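PDB 1L1L: ribonucleoside triphosphate reductase from Lactobacillus leichmannii, which reduces ribonucleoside triphosphates to 2'-deoxyribonucleotides by radical chemistry that depends on adenosylcobalamin (coenzyme B12). Local coordinates for residues 496-501 and 667-672; 356-361 and 381-386; 581-586 and 711-716. All blocks are in the same frame, centred on the assembly; numbering follows the deposited sequence.

Contact 1: residues 496-501 and 667-672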
ATOM      1  N   ASP A 496      -0.471  16.827 -33.853  1.00 47.67           N
ATOM      2  CA  ASP A 496      -1.096  17.917 -33.113  1.00 46.63           C
ATOM      3  C   ASP A 496      -0.015  18.806 -32.517  1.00 45.94           C
ATOM      4  O   ASP A 496       1.171  18.577 -32.740  1.00 44.93           O
ATOM      5  CB  ASP A 496      -1.987  17.362 -32.004  1.00 47.59           C
ATOM      6  CG  ASP A 496      -3.060  18.340 -31.579  1.00 49.14           C
ATOM      7  OD1 ASP A 496      -3.932  17.950 -30.774  1.00 50.07           O
ATOM      8  OD2 ASP A 496      -3.035  19.498 -32.049  1.00 49.03           O
ATOM      9  N   PHE A 497      -0.423  19.819 -31.760  1.00 45.69           N
ATOM     10  CA  PHE A 497       0.543  20.736 -31.164  1.00 45.67           C
ATOM     11  C   PHE A 497       0.233  21.048 -29.705  1.00 45.42           C
ATOM     12  O   PHE A 497      -0.925  21.006 -29.284  1.00 44.80           O
ATOM     13  CB  PHE A 497       0.598  22.040 -31.975  1.00 45.97           C
ATOM     14  CG  PHE A 497       0.751  21.823 -33.457  1.00 45.54           C
ATOM     15  CD1 PHE A 497      -0.343  21.449 -34.235  1.00 45.82           C
ATOM     16  CD2 PHE A 497       1.990  21.960 -34.068  1.00 44.99           C
ATOM     17  CE1 PHE A 497      -0.204  21.214 -35.601  1.00 45.30           C
ATOM     18  CE2 PHE A 497       2.143  21.726 -35.434  1.00 45.28           C
ATOM     19  CZ  PHE A 497       1.043  21.353 -36.200  1.00 45.11           C
ATOM     20  N   ASP A 498       1.277  21.362 -28.939  1.00 45.04           N
ATOM     21  CA  ASP A 498       1.130  21.684 -27.524  1.00 45.14           C
ATOM     22  C   ASP A 498       0.223  22.897 -27.352  1.00 45.52           C
ATOM     23  O   ASP A 498       0.448  23.937 -27.970  1.00 45.65           O
ATOM     24  CB  ASP A 498       2.491  21.986 -26.905  1.00 44.34           C
ATOM     25  CG  ASP A 498       2.417  22.173 -25.404  1.00 44.02           C
ATOM     26  OD1 ASP A 498       2.409  21.158 -24.682  1.00 44.62           O
ATOM     27  OD2 ASP A 498       2.354  23.332 -24.945  1.00 43.61           O
ATOM     28  N   PRO A 499      -0.800  22.787 -26.491  1.00 46.02           N
ATOM     29  CA  PRO A 499      -1.753  23.872 -26.230  1.00 46.50           C
ATOM     30  C   PRO A 499      -1.139  25.217 -25.841  1.00 46.72           C
ATOM     31  O   PRO A 499      -1.778  26.253 -25.988  1.00 47.04           O
ATOM     32  CB  PRO A 499      -2.640  23.296 -25.128  1.00 46.58           C
ATOM     33  CG  PRO A 499      -1.714  22.383 -24.398  1.00 46.91           C
ATOM     34  CD  PRO A 499      -0.994  21.688 -25.530  1.00 46.55           C
ATOM     35  N   GLU A 500       0.093  25.212 -25.353  1.00 46.82           N
ATOM     36  CA  GLU A 500       0.723  26.468 -24.960  1.00 46.82           C
ATOM     37  C   GLU A 500       1.880  26.875 -25.854  1.00 46.12           C
ATOM     38  O   GLU A 500       1.916  27.999 -26.358  1.00 47.40           O
ATOM     39  CB  GLU A 500       1.231  26.391 -23.520  1.00 48.01           C
ATOM     40  CG  GLU A 500       0.173  26.106 -22.490  1.00 50.43           C
ATOM     41  CD  GLU A 500       0.685  26.317 -21.077  1.00 52.34           C
ATOM     42  OE1 GLU A 500       1.841  25.919 -20.796  1.00 52.87           O
ATOM     43  OE2 GLU A 500      -0.070  26.873 -20.247  1.00 52.98           O
ATOM     44  N   THR A 501       2.828  25.962 -26.039  1.00 44.42           N
ATOM     45  CA  THR A 501       4.005  26.234 -26.851  1.00 43.33           C
ATOM     46  C   THR A 501       3.797  25.967 -28.336  1.00 43.07           C
ATOM     47  O   THR A 501       4.645  26.320 -29.150  1.00 43.13           O
ATOM     48  CB  THR A 501       5.202  25.395 -26.382  1.00 42.96           C
ATOM     49  OG1 THR A 501       4.900  24.004 -26.546  1.00 41.88           O
ATOM     50  CG2 THR A 501       5.508  25.679 -24.913  1.00 43.08           C
ATOM     51  N   GLN A 667       4.616  16.851 -22.039  1.00 30.65           N
ATOM     52  CA  GLN A 667       3.379  16.695 -22.795  1.00 30.69           C
ATOM     53  C   GLN A 667       2.144  16.498 -21.930  1.00 30.16           C
ATOM     54  O   GLN A 667       1.096  17.073 -22.206  1.00 30.39           O
ATOM     55  CB  GLN A 667       3.484  15.528 -23.782  1.00 31.15           C
ATOM     56  CG  GLN A 667       2.352  15.536 -24.800  1.00 32.79           C
ATOM     57  CD  GLN A 667       2.393  14.367 -25.757  1.00 34.70           C
ATOM     58  OE1 GLN A 667       3.469  13.880 -26.124  1.00 36.20           O
ATOM     59  NE2 GLN A 667       1.214  13.920 -26.191  1.00 33.80           N
ATOM     60  N   TYR A 668       2.257  15.690 -20.881  1.00 29.55           N
ATOM     61  CA  TYR A 668       1.108  15.427 -20.028  1.00 28.50           C
ATOM     62  C   TYR A 668       1.017  16.253 -18.744  1.00 28.67           C
ATOM     63  O   TYR A 668       0.307  15.875 -17.810  1.00 27.60           O
ATOM     64  CB  TYR A 668       1.047  13.932 -19.695  1.00 29.65           C
ATOM     65  CG  TYR A 668       0.726  13.067 -20.898  1.00 29.13           C
ATOM     66  CD1 TYR A 668       1.731  12.590 -21.738  1.00 29.59           C
ATOM     67  CD2 TYR A 668      -0.595  12.753 -21.212  1.00 30.00           C
ATOM     68  CE1 TYR A 668       1.426  11.816 -22.870  1.00 29.46           C
ATOM     69  CE2 TYR A 668      -0.909  11.987 -22.330  1.00 29.86           C
ATOM     70  CZ  TYR A 668       0.098  11.523 -23.152  1.00 29.71           C
ATOM     71  OH  TYR A 668      -0.234  10.768 -24.250  1.00 31.24           O
ATOM     72  N   ARG A 669       1.704  17.393 -18.715  1.00 28.89           N
ATOM     73  CA  ARG A 669       1.699  18.245 -17.532  1.00 29.40           C
ATOM     74  C   ARG A 669       0.317  18.768 -17.160  1.00 29.84           C
ATOM     75  O   ARG A 669       0.118  19.273 -16.049  1.00 29.83           O
ATOM     76  CB  ARG A 669       2.688  19.416 -17.706  1.00 29.55           C
ATOM     77  CG  ARG A 669       2.341  20.413 -18.801  1.00 29.86           C
ATOM     78  CD  ARG A 669       3.478  21.415 -19.007  1.00 29.82           C
ATOM     79  NE  ARG A 669       3.108  22.481 -19.932  1.00 30.94           N
ATOM     80  CZ  ARG A 669       2.942  22.319 -21.242  1.00 31.57           C
ATOM     81  NH1 ARG A 669       3.118  21.127 -21.799  1.00 31.36           N
ATOM     82  NH2 ARG A 669       2.577  23.348 -21.999  1.00 31.45           N
ATOM     83  N   PHE A 670      -0.648  18.647 -18.065  1.00 30.18           N
ATOM     84  CA  PHE A 670      -1.994  19.125 -17.756  1.00 31.40           C
ATOM     85  C   PHE A 670      -2.959  17.988 -17.413  1.00 32.02           C
ATOM     86  O   PHE A 670      -4.144  18.230 -17.137  1.00 32.61           O
ATOM     87  CB  PHE A 670      -2.563  19.933 -18.934  1.00 31.26           C
ATOM     88  CG  PHE A 670      -1.732  21.128 -19.321  1.00 31.87           C
ATOM     89  CD1 PHE A 670      -1.030  21.141 -20.524  1.00 31.40           C
ATOM     90  CD2 PHE A 670      -1.655  22.244 -18.485  1.00 31.63           C
ATOM     91  CE1 PHE A 670      -0.265  22.249 -20.891  1.00 32.65           C
ATOM     92  CE2 PHE A 670      -0.895  23.351 -18.839  1.00 31.45           C
ATOM     93  CZ  PHE A 670      -0.197  23.358 -20.044  1.00 31.92           C
ATOM     94  N   ILE A 671      -2.453  16.757 -17.407  1.00 32.04           N
ATOM     95  CA  ILE A 671      -3.291  15.593 -17.134  1.00 32.91           C
ATOM     96  C   ILE A 671      -2.846  14.694 -15.977  1.00 32.15           C
ATOM     97  O   ILE A 671      -3.655  14.293 -15.148  1.00 32.09           O
ATOM     98  CB  ILE A 671      -3.410  14.709 -18.408  1.00 33.03           C
ATOM     99  CG1 ILE A 671      -4.144  15.480 -19.511  1.00 34.06           C
ATOM    100  CG2 ILE A 671      -4.158  13.417 -18.093  1.00 34.77           C
ATOM    101  CD1 ILE A 671      -4.265  14.716 -20.809  1.00 33.83           C
ATOM    102  N   THR A 672      -1.560  14.383 -15.911  1.00 31.89           N
ATOM    103  CA  THR A 672      -1.084  13.494 -14.869  1.00 32.58           C
ATOM    104  C   THR A 672      -0.937  14.077 -13.465  1.00 31.70           C
ATOM    105  O   THR A 672      -0.226  15.063 -13.242  1.00 32.31           O
ATOM    106  CB  THR A 672       0.236  12.856 -15.283  1.00 33.47           C
ATOM    107  OG1 THR A 672       0.077  12.241 -16.570  1.00 35.64           O
ATOM    108  CG2 THR A 672       0.636  11.798 -14.270  1.00 33.52           C
TER
HETATM  109  O   HOH W   1       0.703  18.894 -24.282  1.00 38.25           O
HETATM  110  O   HOH W   2       3.042  24.901 -18.408  1.00 42.59           O

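Contact 2: residues 356-361 and 381-386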
ATOM      1  N   VAL A 356       5.060  19.285  -8.071  1.00 29.61           N
ATOM      2  CA  VAL A 356       5.110  20.221  -9.186  1.00 30.91           C
ATOM      3  C   VAL A 356       3.710  20.746  -9.460  1.00 32.36           C
ATOM      4  O   VAL A 356       2.760  20.390  -8.768  1.00 32.02           O
ATOM      5  CB  VAL A 356       5.626  19.556 -10.488  1.00 30.58           C
ATOM      6  CG1 VAL A 356       6.993  18.967 -10.273  1.00 30.10           C
ATOM      7  CG2 VAL A 356       4.640  18.480 -10.960  1.00 31.02           C
ATOM      8  N   ASP A 357       3.600  21.622 -10.451  1.00 34.35           N
ATOM      9  CA  ASP A 357       2.314  22.157 -10.877  1.00 35.49           C
ATOM     10  C   ASP A 357       2.385  22.173 -12.397  1.00 35.90           C
ATOM     11  O   ASP A 357       3.457  21.944 -12.962  1.00 35.52           O
ATOM     12  CB  ASP A 357       2.063  23.567 -10.330  1.00 36.92           C
ATOM     13  CG  ASP A 357       3.152  24.544 -10.705  1.00 38.43           C
ATOM     14  OD1 ASP A 357       3.617  24.510 -11.861  1.00 40.21           O
ATOM     15  OD2 ASP A 357       3.533  25.359  -9.841  1.00 40.84           O
ATOM     16  N   SER A 358       1.262  22.438 -13.057  1.00 35.52           N
ATOM     17  CA  SER A 358       1.219  22.442 -14.519  1.00 36.74           C
ATOM     18  C   SER A 358       2.114  23.499 -15.148  1.00 37.08           C
ATOM     19  O   SER A 358       2.544  23.352 -16.288  1.00 37.67           O
ATOM     20  CB  SER A 358      -0.224  22.621 -15.002  1.00 36.62           C
ATOM     21  OG  SER A 358      -1.033  21.551 -14.535  1.00 35.62           O
ATOM     22  N   ALA A 359       2.400  24.557 -14.399  1.00 37.63           N
ATOM     23  CA  ALA A 359       3.255  25.634 -14.887  1.00 38.46           C
ATOM     24  C   ALA A 359       4.717  25.194 -14.919  1.00 39.28           C
ATOM     25  O   ALA A 359       5.533  25.764 -15.647  1.00 39.90           O
ATOM     26  CB  ALA A 359       3.100  26.856 -13.999  1.00 38.26           C
ATOM     27  N   PHE A 360       5.039  24.173 -14.128  1.00 39.57           N
ATOM     28  CA  PHE A 360       6.399  23.645 -14.045  1.00 40.64           C
ATOM     29  C   PHE A 360       6.865  23.023 -15.363  1.00 41.40           C
ATOM     30  O   PHE A 360       6.100  22.352 -16.052  1.00 42.23           O
ATOM     31  CB  PHE A 360       6.474  22.594 -12.931  1.00 39.57           C
ATOM     32  CG  PHE A 360       7.840  22.026 -12.721  1.00 38.87           C
ATOM     33  CD1 PHE A 360       8.850  22.798 -12.151  1.00 38.90           C
ATOM     34  CD2 PHE A 360       8.118  20.709 -13.073  1.00 38.50           C
ATOM     35  CE1 PHE A 360      10.124  22.261 -11.929  1.00 39.33           C
ATOM     36  CE2 PHE A 360       9.385  20.162 -12.856  1.00 38.75           C
ATOM     37  CZ  PHE A 360      10.393  20.942 -12.282  1.00 38.75           C
ATOM     38  N   SER A 361       8.129  23.242 -15.707  1.00 43.20           N
ATOM     39  CA  SER A 361       8.676  22.689 -16.941  1.00 44.35           C
ATOM     40  C   SER A 361      10.132  22.249 -16.781  1.00 44.30           C
ATOM     41  O   SER A 361      10.761  21.798 -17.746  1.00 44.97           O
ATOM     42  CB  SER A 361       8.565  23.715 -18.072  1.00 45.74           C
ATOM     43  OG  SER A 361       9.296  24.890 -17.761  1.00 48.24           O
ATOM     44  N   LEU A 381       0.363  18.502  -7.302  1.00 29.50           N
ATOM     45  CA  LEU A 381      -0.602  18.909  -6.282  1.00 30.52           C
ATOM     46  C   LEU A 381      -1.656  19.860  -6.851  1.00 31.71           C
ATOM     47  O   LEU A 381      -2.810  19.873  -6.409  1.00 31.03           O
ATOM     48  CB  LEU A 381       0.139  19.567  -5.107  1.00 30.35           C
ATOM     49  CG  LEU A 381       1.055  18.626  -4.310  1.00 30.01           C
ATOM     50  CD1 LEU A 381       1.879  19.411  -3.295  1.00 29.44           C
ATOM     51  CD2 LEU A 381       0.197  17.578  -3.608  1.00 28.28           C
ATOM     52  N   ASP A 382      -1.241  20.642  -7.840  1.00 33.02           N
ATOM     53  CA  ASP A 382      -2.099  21.600  -8.532  1.00 34.90           C
ATOM     54  C   ASP A 382      -3.312  20.872  -9.122  1.00 34.14           C
ATOM     55  O   ASP A 382      -4.458  21.156  -8.768  1.00 34.50           O
ATOM     56  CB  ASP A 382      -1.293  22.266  -9.658  1.00 36.65           C
ATOM     57  CG  ASP A 382      -2.065  23.357 -10.374  1.00 38.66           C
ATOM     58  OD1 ASP A 382      -1.589  23.810 -11.444  1.00 40.01           O
ATOM     59  OD2 ASP A 382      -3.131  23.765  -9.869  1.00 39.66           O
ATOM     60  N   LEU A 383      -3.048  19.933 -10.024  1.00 33.89           N
ATOM     61  CA  LEU A 383      -4.115  19.157 -10.657  1.00 34.24           C
ATOM     62  C   LEU A 383      -4.891  18.306  -9.655  1.00 34.11           C
ATOM     63  O   LEU A 383      -6.099  18.098  -9.811  1.00 34.66           O
ATOM     64  CB  LEU A 383      -3.537  18.230 -11.729  1.00 34.87           C
ATOM     65  CG  LEU A 383      -2.961  18.837 -13.006  1.00 35.61           C
ATOM     66  CD1 LEU A 383      -2.385  17.725 -13.861  1.00 35.98           C
ATOM     67  CD2 LEU A 383      -4.038  19.593 -13.766  1.00 36.44           C
ATOM     68  N   SER A 384      -4.193  17.802  -8.637  1.00 33.61           N
ATOM     69  CA  SER A 384      -4.805  16.947  -7.621  1.00 33.41           C
ATOM     70  C   SER A 384      -5.836  17.675  -6.778  1.00 33.65           C
ATOM     71  O   SER A 384      -6.829  17.088  -6.364  1.00 33.10           O
ATOM     72  CB  SER A 384      -3.735  16.349  -6.700  1.00 32.92           C
ATOM     73  OG  SER A 384      -2.888  15.451  -7.395  1.00 32.31           O
ATOM     74  N   LYS A 385      -5.600  18.954  -6.517  1.00 33.36           N
ATOM     75  CA  LYS A 385      -6.538  19.726  -5.712  1.00 34.28           C
ATOM     76  C   LYS A 385      -7.664  20.346  -6.531  1.00 33.02           C
ATOM     77  O   LYS A 385      -8.721  20.650  -5.986  1.00 33.32           O
ATOM     78  CB  LYS A 385      -5.802  20.837  -4.950  1.00 35.50           C
ATOM     79  CG  LYS A 385      -4.896  20.325  -3.848  1.00 36.84           C
ATOM     80  CD  LYS A 385      -4.298  21.449  -3.015  1.00 39.05           C
ATOM     81  CE  LYS A 385      -3.220  22.194  -3.776  1.00 40.04           C
ATOM     82  NZ  LYS A 385      -2.520  23.183  -2.892  1.00 41.70           N
ATOM     83  N   ASN A 386      -7.449  20.516  -7.833  1.00 33.13           N
ATOM     84  CA  ASN A 386      -8.452  21.153  -8.687  1.00 33.18           C
ATOM     85  C   ASN A 386      -9.125  20.293  -9.740  1.00 33.40           C
ATOM     86  O   ASN A 386      -9.730  20.823 -10.681  1.00 32.75           O
ATOM     87  CB  ASN A 386      -7.835  22.367  -9.373  1.00 34.12           C
ATOM     88  CG  ASN A 386      -7.229  23.323  -8.385  1.00 34.42           C
ATOM     89  OD1 ASN A 386      -7.884  23.729  -7.423  1.00 35.58           O
ATOM     90  ND2 ASN A 386      -5.968  23.684  -8.606  1.00 35.14           N
TER

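Contact 3: residues 581-586 and 711-716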
ATOM      1  N   ASP A 581       7.991 -25.462   3.780  1.00 32.71           N
ATOM      2  CA  ASP A 581       6.602 -25.110   3.541  1.00 30.57           C
ATOM      3  C   ASP A 581       5.684 -26.313   3.321  1.00 29.94           C
ATOM      4  O   ASP A 581       5.948 -27.170   2.479  1.00 28.10           O
ATOM      5  CB  ASP A 581       6.495 -24.153   2.357  1.00 30.51           C
ATOM      6  CG  ASP A 581       5.150 -23.475   2.287  1.00 32.46           C
ATOM      7  OD1 ASP A 581       5.118 -22.228   2.163  1.00 33.01           O
ATOM      8  OD2 ASP A 581       4.123 -24.190   2.354  1.00 31.20           O
ATOM      9  N   PRO A 582       4.585 -26.381   4.086  1.00 30.78           N
ATOM     10  CA  PRO A 582       3.589 -27.460   4.015  1.00 31.35           C
ATOM     11  C   PRO A 582       3.018 -27.709   2.617  1.00 30.86           C
ATOM     12  O   PRO A 582       2.632 -28.835   2.286  1.00 32.56           O
ATOM     13  CB  PRO A 582       2.511 -26.994   4.990  1.00 31.28           C
ATOM     14  CG  PRO A 582       3.297 -26.271   6.026  1.00 32.31           C
ATOM     15  CD  PRO A 582       4.273 -25.457   5.192  1.00 30.92           C
ATOM     16  N   LEU A 583       2.964 -26.663   1.799  1.00 28.87           N
ATOM     17  CA  LEU A 583       2.431 -26.769   0.447  1.00 28.98           C
ATOM     18  C   LEU A 583       3.289 -27.529  -0.569  1.00 29.00           C
ATOM     19  O   LEU A 583       2.768 -28.042  -1.554  1.00 29.31           O
ATOM     20  CB  LEU A 583       2.151 -25.368  -0.111  1.00 28.03           C
ATOM     21  CG  LEU A 583       1.096 -24.537   0.617  1.00 28.47           C
ATOM     22  CD1 LEU A 583       1.008 -23.149  -0.016  1.00 26.89           C
ATOM     23  CD2 LEU A 583      -0.260 -25.263   0.546  1.00 28.12           C
ATOM     24  N   LEU A 584       4.599 -27.605  -0.347  1.00 28.78           N
ATOM     25  CA  LEU A 584       5.467 -28.263  -1.315  1.00 27.94           C
ATOM     26  C   LEU A 584       5.149 -29.713  -1.639  1.00 28.03           C
ATOM     27  O   LEU A 584       5.156 -30.099  -2.806  1.00 28.33           O
ATOM     28  CB  LEU A 584       6.933 -28.150  -0.898  1.00 27.39           C
ATOM     29  CG  LEU A 584       7.563 -26.764  -1.069  1.00 27.88           C
ATOM     30  CD1 LEU A 584       9.050 -26.828  -0.662  1.00 27.55           C
ATOM     31  CD2 LEU A 584       7.432 -26.311  -2.517  1.00 25.70           C
ATOM     32  N   PRO A 585       4.875 -30.541  -0.618  1.00 28.22           N
ATOM     33  CA  PRO A 585       4.577 -31.927  -0.980  1.00 27.57           C
ATOM     34  C   PRO A 585       3.354 -32.025  -1.876  1.00 26.17           C
ATOM     35  O   PRO A 585       3.324 -32.840  -2.788  1.00 25.25           O
ATOM     36  CB  PRO A 585       4.414 -32.631   0.376  1.00 28.35           C
ATOM     37  CG  PRO A 585       4.179 -31.531   1.354  1.00 30.18           C
ATOM     38  CD  PRO A 585       4.974 -30.367   0.840  1.00 28.70           C
ATOM     39  N   ALA A 586       2.356 -31.182  -1.630  1.00 25.84           N
ATOM     40  CA  ALA A 586       1.155 -31.192  -2.449  1.00 25.37           C
ATOM     41  C   ALA A 586       1.454 -30.721  -3.871  1.00 25.59           C
ATOM     42  O   ALA A 586       0.941 -31.294  -4.842  1.00 24.70           O
ATOM     43  CB  ALA A 586       0.073 -30.313  -1.813  1.00 26.67           C
ATOM     44  N   GLU A 711      -7.164 -29.698  -3.557  1.00 29.21           N
ATOM     45  CA  GLU A 711      -7.698 -30.984  -3.098  1.00 30.10           C
ATOM     46  C   GLU A 711      -6.622 -31.906  -2.543  1.00 29.53           C
ATOM     47  O   GLU A 711      -6.818 -32.572  -1.531  1.00 29.18           O
ATOM     48  CB  GLU A 711      -8.413 -31.695  -4.250  1.00 32.48           C
ATOM     49  CG  GLU A 711      -9.733 -31.062  -4.650  1.00 35.65           C
ATOM     50  CD  GLU A 711     -10.317 -31.681  -5.910  1.00 38.08           C
ATOM     51  OE1 GLU A 711     -10.279 -32.925  -6.045  1.00 40.13           O
ATOM     52  OE2 GLU A 711     -10.829 -30.923  -6.764  1.00 41.07           O
ATOM     53  N   VAL A 712      -5.481 -31.955  -3.218  1.00 28.87           N
ATOM     54  CA  VAL A 712      -4.404 -32.809  -2.760  1.00 27.54           C
ATOM     55  C   VAL A 712      -3.898 -32.337  -1.407  1.00 27.57           C
ATOM     56  O   VAL A 712      -3.586 -33.150  -0.537  1.00 26.05           O
ATOM     57  CB  VAL A 712      -3.252 -32.821  -3.791  1.00 27.19           C
ATOM     58  CG1 VAL A 712      -2.061 -33.589  -3.243  1.00 26.69           C
ATOM     59  CG2 VAL A 712      -3.741 -33.449  -5.096  1.00 26.65           C
ATOM     60  N   PHE A 713      -3.812 -31.019  -1.222  1.00 28.00           N
ATOM     61  CA  PHE A 713      -3.329 -30.475   0.043  1.00 27.87           C
ATOM     62  C   PHE A 713      -4.237 -30.871   1.190  1.00 27.86           C
ATOM     63  O   PHE A 713      -3.776 -31.255   2.260  1.00 27.27           O
ATOM     64  CB  PHE A 713      -3.250 -28.946  -0.010  1.00 28.61           C
ATOM     65  CG  PHE A 713      -2.715 -28.333   1.248  1.00 29.51           C
ATOM     66  CD1 PHE A 713      -1.362 -28.438   1.568  1.00 29.88           C
ATOM     67  CD2 PHE A 713      -3.566 -27.686   2.136  1.00 29.96           C
ATOM     68  CE1 PHE A 713      -0.866 -27.914   2.753  1.00 30.98           C
ATOM     69  CE2 PHE A 713      -3.080 -27.157   3.328  1.00 31.05           C
ATOM     70  CZ  PHE A 713      -1.725 -27.270   3.638  1.00 30.98           C
ATOM     71  N   SER A 714      -5.539 -30.760   0.961  1.00 29.38           N
ATOM     72  CA  SER A 714      -6.514 -31.093   1.988  1.00 31.30           C
ATOM     73  C   SER A 714      -6.438 -32.583   2.316  1.00 31.74           C
ATOM     74  O   SER A 714      -6.492 -32.976   3.482  1.00 31.76           O
ATOM     75  CB  SER A 714      -7.915 -30.701   1.507  1.00 32.03           C
ATOM     76  OG  SER A 714      -8.906 -31.051   2.459  1.00 33.65           O
ATOM     77  N   GLN A 715      -6.297 -33.409   1.283  1.00 33.42           N
ATOM     78  CA  GLN A 715      -6.200 -34.856   1.476  1.00 35.09           C
ATOM     79  C   GLN A 715      -4.969 -35.219   2.307  1.00 35.42           C
ATOM     80  O   GLN A 715      -5.067 -35.981   3.273  1.00 35.17           O
ATOM     81  CB  GLN A 715      -6.157 -35.564   0.111  1.00 35.26           C
ATOM     82  CG  GLN A 715      -5.649 -37.007   0.135  1.00 35.61           C
ATOM     83  CD  GLN A 715      -4.139 -37.110  -0.059  1.00 36.09           C
ATOM     84  OE1 GLN A 715      -3.583 -36.552  -1.014  1.00 35.45           O
ATOM     85  NE2 GLN A 715      -3.470 -37.835   0.840  1.00 36.27           N
ATOM     86  N   LEU A 716      -3.813 -34.675   1.935  1.00 35.79           N
ATOM     87  CA  LEU A 716      -2.582 -34.950   2.664  1.00 36.81           C
ATOM     88  C   LEU A 716      -2.701 -34.452   4.095  1.00 38.38           C
ATOM     89  O   LEU A 716      -2.383 -35.166   5.045  1.00 37.27           O
ATOM     90  CB  LEU A 716      -1.388 -34.257   1.994  1.00 36.95           C
ATOM     91  CG  LEU A 716      -0.702 -34.946   0.814  1.00 36.73           C
ATOM     92  CD1 LEU A 716       0.235 -33.977   0.107  1.00 35.12           C
ATOM     93  CD2 LEU A 716       0.057 -36.162   1.317  1.00 36.39           C
TER

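Contact 1: residues 496-501 and 667-672
R669 meets two acids of the opposing loop, D498 and E500, and its charge joins the two segments. It takes D498 end-on with two nitrogens: NH1 reaches OD1 at 3.0 Å and NH2 reaches OD2 at 3.0 Å. The guanidinium and carboxylate planes are only 16° apart, so this is a nearly flat, paired salt bridge. The second N-H of NH2 runs to E500 OE1 at 2.9 Å and meets that carboxylate from above its plane, the two groups being turned 54° against each other. The arginine chain stays extended from CG to NE, which carries the guanidinium across to both acids.

Hydrogen bonds within the loop orient D498. Its OD2 accepts from T501 N through the anti lone pair and from E500 N above the carboxylate plane. With the arginine added, three donors grip this one oxygen of the buried D498 and fix the rotation of the carboxylate. Water supplies two further links, one from D498 OD1 to Q667 O and the other between E500 OE1 and R669 NE.

The F670 ring supplies the packing: its CE1 lies over the centre of the R669 guanidinium, 3.2 Å above its plane, and the same atom makes the apolar contact with P499 CG at 3.8 Å. The E500 carboxylate sits at the ring edge, its CD 3.3 Å from F670 CZ.

R669 NH1 also bonds R666 O, tying the network to the end of helix 661-667. The arrangement exemplifies an Asx turn at the tip of a beta hairpin, here between strands 490-497 and 504-510, fastened to the protein surface by a three-residue salt-bridge network.

Contact 2: residues 356-361 and 381-386
Of the flat groups, the carboxylates of D382 and D357 are the ones at the interface, and they do not stack on each other. D382 presents OD1 to the loop, where it lies 3.6 Å from S358 N and 3.8 Å from D357 CB. The D357 group turns the other way, back over its own loop, and its OD1 receives a weak bond from F360 N. What touches between the two acids is therefore methylene against methylene, D357 CB to D382 CB at 3.7 Å. With CG of D382 anti to the backbone N (chi1 -176°), its carboxylate reaches out beside the loop, while D357 OD1 and D382 OD1 stay 5.3 Å apart. The two like charges may still raise each other's proton affinity a little. The second oxygen of D382, OD2, takes a weak bond from N386 ND2, one helical turn on.

The segments flank a beta-alpha-beta crossover: strand 350-356 ends in this loop, helix 363-373 follows, and strand 377-380 returns parallel to the first and runs straight into helix 381-386. Pairing of V356 with V379 is carried one step further by a weak bond of 3.4 Å from L381 N to V356 O. The loop then folds into a type I turn from D357 to F360, closed by the backbone bond from F360 N to D357 O.

S358 enters from the start of that turn. Its OG rests against the branch of L383, 3.7 Å from both CG and CD2, while its polar partner is R669. N380 acts as N-cap of the helix, its OD1 accepting from L383 N, and its backbone O bonds S384 OG.

Contact 3: residues 581-586 and 711-716
L583, the leucine that lies over the F713 ring, gives its backbone N-H to D581 OD2 at 2.8 Å and 167°. The carboxylate is met on its anti side, and the bond caps the turn leading into helix 583-589. P582 sits between the two partners, and the backbone bond from L584 N to D581 O completes the turn. The polar group thus steadies the stretch of backbone from which the contacting residues project.

Across the contact the side chains meet by apolar packing, with F713 as its main element. Methyl CD2 of L583 stands over one face of the ring, 3.7 Å from the centroid and 23° off the normal, a CH-pi contact displaced toward CD1 and CE1. P582 O lies at the ring edge, in plane, 3.6 Å from F713 CE1. The aromatic gets there because its CG is anti to the backbone N (chi1 -178°), which swings the ring out of helix 709-719 and alongside the first turn of the other helix.

A586 lets the backbones draw close. Its CB points at the second helix and sits 3.9 Å from F713 CA; the CA atoms of A586 and F713 are only 5.2 Å apart. V712 CG1 and L716 CD1, one turn apart, both reach A586 CA, at 4.1 and 3.9 Å, and L716 also brushes P585. This is close helix-to-helix packing around a small residue.

Helix 27-32 adds W28, V29 and K32 around L583, and K32 also touches F713. L583 and L584 also touch F577 of strand 570-578, and L584 reaches T604 and V606 of strand 603-611, while L723 of the tail following helix 709-719 packs on F713 and L716.

In the fold
Contacts 1 and 2 are neighbours, their centres 13 Å apart, and they form one continuous patch: a probable hydrogen bond between R669 O and S358 OG, 3.0 Å, joins them, and L383 CD1 packs on F670 and T672. One patch therefore links the hairpin tip to the strand ends of the alpha-beta barrel. Contact 3 lies on the opposite side of the chain's centre, about 38 Å from contact 1 between nearest atoms and 39 Å from contact 2. Strand 350-356 belongs to the same sheet as strand 119-123, which includes C119, disulfide-bonded to C419; as in related reductases, this pair probably marks the active site. Contact 3 instead packs helix 583-589 against helix 709-719, the last helix before the modelled C-terminal end.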